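PDB 3IA4: dihydrofolate reductase from Moritella profunda, which catalyses the NADPH-dependent reduction of 7,8-dihydrofolate to 5,6,7,8-tetrahydrofolate, and is here bound to NADPH and the inhibitor methotrexate. Local coordinates for residues L59-S64 and V84-D89. Residues are numbered along the deposited sequence; the frame is centred on the assembly and turned at random.
Sequences LNIVLS and VVAAGD. With NDP (NADPH dihydro-nicotinamide-adenine-dinucleotide phosphate), chain E.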
ATOM      1  N   LEU A  59       2.122 -12.409  -6.074  1.00 12.24           N
ATOM      2  CA  LEU A  59       0.831 -12.624  -6.730  1.00 13.32           C
ATOM      3  C   LEU A  59       0.146 -11.265  -6.799  1.00 15.70           C
ATOM      4  O   LEU A  59      -0.135 -10.704  -5.747  1.00 16.62           O
ATOM      5  CB  LEU A  59      -0.037 -13.596  -5.902  1.00 16.90           C
ATOM      6  CG  LEU A  59      -1.473 -13.793  -6.395  1.00 19.07           C
ATOM      7  CD1 LEU A  59      -1.533 -14.141  -7.886  1.00 21.26           C
ATOM      8  CD2 LEU A  59      -2.274 -14.826  -5.493  1.00 19.31           C
ATOM      9  N   ASN A  60      -0.068 -10.743  -8.009  1.00 13.33           N
ATOM     10  CA  ASN A  60      -0.683  -9.406  -8.133  1.00 11.57           C
ATOM     11  C   ASN A  60      -2.199  -9.593  -8.278  1.00 10.96           C
ATOM     12  O   ASN A  60      -2.648 -10.127  -9.270  1.00 15.72           O
ATOM     13  CB  ASN A  60      -0.168  -8.634  -9.378  1.00 15.24           C
ATOM     14  CG  ASN A  60       1.266  -8.111  -9.233  1.00 16.38           C
ATOM     15  OD1 ASN A  60       1.535  -6.972  -9.578  1.00 16.45           O
ATOM     16  ND2 ASN A  60       2.201  -8.956  -8.802  1.00 18.70           N
ATOM     17  N   ILE A  61      -3.008  -9.081  -7.327  1.00 11.80           N
ATOM     18  CA  ILE A  61      -4.472  -9.214  -7.397  1.00 13.96           C
ATOM     19  C   ILE A  61      -5.007  -7.805  -7.594  1.00 13.53           C
ATOM     20  O   ILE A  61      -4.635  -6.936  -6.825  1.00 11.41           O
ATOM     21  CB  ILE A  61      -5.008  -9.843  -6.081  1.00 12.70           C
ATOM     22  CG1 ILE A  61      -4.412 -11.241  -5.891  1.00 16.28           C
ATOM     23  CG2 ILE A  61      -6.570  -9.825  -6.015  1.00 14.71           C
ATOM     24  CD1 ILE A  61      -4.607 -11.809  -4.486  1.00 15.51           C
ATOM     25  N   VAL A  62      -5.837  -7.593  -8.625  1.00  9.82           N
ATOM     26  CA  VAL A  62      -6.286  -6.233  -8.930  1.00 10.83           C
ATOM     27  C   VAL A  62      -7.807  -6.192  -8.839  1.00 14.14           C
ATOM     28  O   VAL A  62      -8.495  -7.019  -9.440  1.00 13.08           O
ATOM     29  CB  VAL A  62      -5.823  -5.784 -10.303  1.00 11.55           C
ATOM     30  CG1 VAL A  62      -6.396  -4.374 -10.652  1.00 12.72           C
ATOM     31  CG2 VAL A  62      -4.325  -5.766 -10.321  1.00 12.04           C
ATOM     32  N   LEU A  63      -8.357  -5.209  -8.093  1.00 11.88           N
ATOM     33  CA  LEU A  63      -9.806  -5.086  -7.988  1.00 12.64           C
ATOM     34  C   LEU A  63     -10.422  -4.262  -9.113  1.00 13.98           C
ATOM     35  O   LEU A  63     -10.062  -3.085  -9.322  1.00 13.04           O
ATOM     36  CB  LEU A  63     -10.135  -4.421  -6.625  1.00 10.94           C
ATOM     37  CG  LEU A  63      -9.968  -5.481  -5.527  1.00 16.77           C
ATOM     38  CD1 LEU A  63      -9.410  -4.909  -4.245  1.00 21.23           C
ATOM     39  CD2 LEU A  63     -11.330  -6.138  -5.285  1.00 16.99           C
ATOM     40  N   SER A  64     -11.359  -4.843  -9.853  1.00 12.29           N
ATOM     41  CA  SER A  64     -12.153  -4.017 -10.746  1.00 12.84           C
ATOM     42  C   SER A  64     -13.534  -4.635 -10.968  1.00 19.04           C
ATOM     43  O   SER A  64     -13.645  -5.858 -10.981  1.00 14.39           O
ATOM     44  CB  SER A  64     -11.465  -3.891 -12.107  1.00 16.70           C
ATOM     45  OG  SER A  64     -12.332  -3.295 -13.080  1.00 16.24           O
ATOM     46  N   VAL A  84      -9.582 -12.105  -1.291  1.00 15.98           N
ATOM     47  CA  VAL A  84      -9.154 -12.948  -0.179  1.00 16.16           C
ATOM     48  C   VAL A  84      -9.071 -14.445  -0.558  1.00 18.14           C
ATOM     49  O   VAL A  84      -8.113 -15.124  -0.167  1.00 19.57           O
ATOM     50  CB  VAL A  84     -10.064 -12.755   1.026  1.00 19.65           C
ATOM     51  CG1 VAL A  84      -9.757 -13.790   2.127  1.00 19.04           C
ATOM     52  CG2 VAL A  84      -9.860 -11.332   1.588  1.00 15.66           C
ATOM     53  N   VAL A  85     -10.043 -14.915  -1.343  1.00 18.12           N
ATOM     54  CA  VAL A  85      -9.987 -16.278  -1.900  1.00 22.73           C
ATOM     55  C   VAL A  85      -8.762 -16.526  -2.807  1.00 20.51           C
ATOM     56  O   VAL A  85      -8.106 -17.562  -2.707  1.00 18.98           O
ATOM     57  CB  VAL A  85     -11.300 -16.663  -2.649  1.00 21.23           C
ATOM     58  CG1 VAL A  85     -11.151 -18.007  -3.282  1.00 23.94           C
ATOM     59  CG2 VAL A  85     -12.476 -16.641  -1.683  1.00 23.53           C
ATOM     60  N   ALA A  86      -8.433 -15.565  -3.666  1.00 19.54           N
ATOM     61  CA  ALA A  86      -7.267 -15.685  -4.566  1.00 19.37           C
ATOM     62  C   ALA A  86      -5.941 -15.747  -3.781  1.00 20.05           C
ATOM     63  O   ALA A  86      -4.972 -16.464  -4.143  1.00 18.78           O
ATOM     64  CB  ALA A  86      -7.255 -14.504  -5.514  1.00 18.91           C
ATOM     65  N   ALA A  87      -5.878 -14.962  -2.719  1.00 18.45           N
ATOM     66  CA  ALA A  87      -4.730 -14.922  -1.791  1.00 20.87           C
ATOM     67  C   ALA A  87      -4.431 -16.268  -1.077  1.00 23.67           C
ATOM     68  O   ALA A  87      -3.311 -16.520  -0.602  1.00 24.21           O
ATOM     69  CB  ALA A  87      -4.926 -13.803  -0.757  1.00 22.80           C
ATOM     70  N   GLY A  88      -5.453 -17.092  -0.926  1.00 20.67           N
ATOM     71  CA  GLY A  88      -5.247 -18.441  -0.417  1.00 21.85           C
ATOM     72  C   GLY A  88      -4.837 -18.489   1.063  1.00 26.48           C
ATOM     73  O   GLY A  88      -5.034 -17.524   1.801  1.00 31.50           O
ATOM     74  N   ASP A  89      -4.237 -19.588   1.518  1.00 23.01           N
ATOM     75  CA  ASP A  89      -3.968 -19.696   2.957  1.00 28.03           C
ATOM     76  C   ASP A  89      -2.622 -19.156   3.347  1.00 28.93           C
ATOM     77  O   ASP A  89      -1.920 -19.826   4.066  1.00 33.23           O
ATOM     78  CB  ASP A  89      -3.994 -21.175   3.397  1.00 29.76           C
ATOM     79  CG  ASP A  89      -5.378 -21.657   3.757  1.00 42.44           C
ATOM     80  OD1 ASP A  89      -5.918 -21.207   4.822  1.00 44.60           O
ATOM     81  OD2 ASP A  89      -5.910 -22.503   2.981  1.00 42.47           O
TER
HETATM   82  PA  NDP E 163      -7.566   2.674  -6.276  1.00 11.71           P
HETATM   83  O1A NDP E 163      -8.065   2.330  -4.897  1.00 12.52           O
HETATM   84  O2A NDP E 163      -6.173   2.335  -6.708  1.00 12.37           O
HETATM   85  O5B NDP E 163      -8.558   2.104  -7.445  1.00 11.41           O
HETATM   86  C5B NDP E 163      -9.981   2.288  -7.289  1.00 11.27           C
HETATM   87  C4B NDP E 163     -10.623   1.449  -8.387  1.00 13.33           C
HETATM   88  O4B NDP E 163     -10.621   0.095  -7.914  1.00 14.51           O
HETATM   89  C3B NDP E 163     -12.140   1.743  -8.496  1.00 14.88           C
HETATM   90  O3B NDP E 163     -12.360   2.877  -9.328  1.00 15.25           O
HETATM   91  C2B NDP E 163     -12.719   0.442  -9.027  1.00 16.38           C
HETATM   92  O2B NDP E 163     -12.277   0.182 -10.364  1.00 15.77           O
HETATM   93  C1B NDP E 163     -11.910  -0.528  -8.190  1.00 13.11           C
HETATM   94  N9A NDP E 163     -12.569  -0.919  -6.926  1.00 12.61           N
HETATM   95  C8A NDP E 163     -12.502  -0.245  -5.767  1.00 16.73           C
HETATM   96  N7A NDP E 163     -13.131  -0.918  -4.781  1.00 17.11           N
HETATM   97  C5A NDP E 163     -13.599  -2.073  -5.330  1.00 15.82           C
HETATM   98  C6A NDP E 163     -14.319  -3.269  -4.870  1.00 21.11           C
HETATM   99  N6A NDP E 163     -14.764  -3.411  -3.579  1.00 17.89           N
HETATM  100  N1A NDP E 163     -14.551  -4.227  -5.831  1.00 17.29           N
HETATM  101  C2A NDP E 163     -14.142  -4.174  -7.094  1.00 14.90           C
HETATM  102  N3A NDP E 163     -13.486  -3.116  -7.563  1.00 18.10           N
HETATM  103  C4A NDP E 163     -13.197  -2.067  -6.725  1.00 15.18           C
HETATM  104  O3  NDP E 163      -7.815   4.241  -6.594  1.00 11.59           O
HETATM  105  PN  NDP E 163      -7.599   5.642  -5.833  1.00 12.43           P
HETATM  106  O1N NDP E 163      -8.398   5.633  -4.582  1.00 14.03           O
HETATM  107  O2N NDP E 163      -7.814   6.726  -6.826  1.00 14.24           O
HETATM  108  O5D NDP E 163      -6.088   5.574  -5.358  1.00 12.63           O
HETATM  109  C5D NDP E 163      -5.064   5.779  -6.320  1.00 12.17           C
HETATM  110  C4D NDP E 163      -4.113   6.864  -5.827  1.00 12.08           C
HETATM  111  O4D NDP E 163      -3.333   6.360  -4.680  1.00 12.16           O
HETATM  112  C3D NDP E 163      -3.072   7.308  -6.866  1.00 13.06           C
HETATM  113  O3D NDP E 163      -2.831   8.718  -6.704  1.00 15.61           O
HETATM  114  C2D NDP E 163      -1.800   6.561  -6.462  1.00 10.49           C
HETATM  115  O2D NDP E 163      -0.573   7.207  -6.885  1.00 14.26           O
HETATM  116  C1D NDP E 163      -1.939   6.593  -4.965  1.00 12.10           C
HETATM  117  N1N NDP E 163      -1.229   5.542  -4.243  1.00 13.82           N
HETATM  118  C2N NDP E 163      -0.387   5.915  -3.277  1.00 12.02           C
HETATM  119  C3N NDP E 163       0.215   4.962  -2.495  1.00 10.14           C
HETATM  120  C7N NDP E 163       1.165   5.419  -1.433  1.00 10.00           C
HETATM  121  O7N NDP E 163       1.584   4.592  -0.649  1.00 10.91           O
HETATM  122  N7N NDP E 163       1.464   6.710  -1.254  1.00 10.06           N
HETATM  123  C4N NDP E 163       0.026   3.461  -2.656  1.00 12.05           C
HETATM  124  C5N NDP E 163      -0.965   3.228  -3.692  1.00  8.88           C
HETATM  125  C6N NDP E 163      -1.502   4.236  -4.456  1.00 14.82           C
HETATM  126  P2B NDP E 163     -13.349  -0.088 -11.553  1.00 15.16           P
HETATM  127  O1X NDP E 163     -12.501  -0.633 -12.617  1.00 16.31           O
HETATM  128  O2X NDP E 163     -14.371  -0.970 -10.921  1.00 14.37           O
HETATM  129  O3X NDP E 163     -13.985   1.250 -11.811  1.00 19.52           O
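Ser64 OG donates a hydrogen bond of 2.7 Å to O1X of the 2'-phosphate of NADPH and is also hydrogen-bonded to Gln66 N, so the hydroxyl has two partners just past strand 60-63. One residue earlier, Leu63 lies against one face of the adenine, its CB 3.7 Å from N3A and its CD2 3.8 Å from N1A. Farther back, the same strand packs against the last turn of helix 80-87, with no hydrogen bond between them. Ile61 reaches out with CG1 anti to the carbonyl carbon (chi1 -61°) and its chain extended beyond, which brings CD1 to 3.9 Å from Ala86 CB and 4.2 Å from Ala87 CB. Ala83 of the same helix and Val77 of strand 75-77 also touch Ile61. Toward the exposed edge of the patch, Leu59 turns CD2 to 3.4 Å from the carbonyl oxygen of Ala86, a van der Waals approach. Gly88, with positive phi, ends the helix just past this patch. Parallel strands 60-63 and 75-77 lie side by side at one edge of the sheet, in the part of the reductase fold that binds the adenosine end of the cofactor. Helix and strand thus depend on apolar fit and burial, the phosphate on a directed bond.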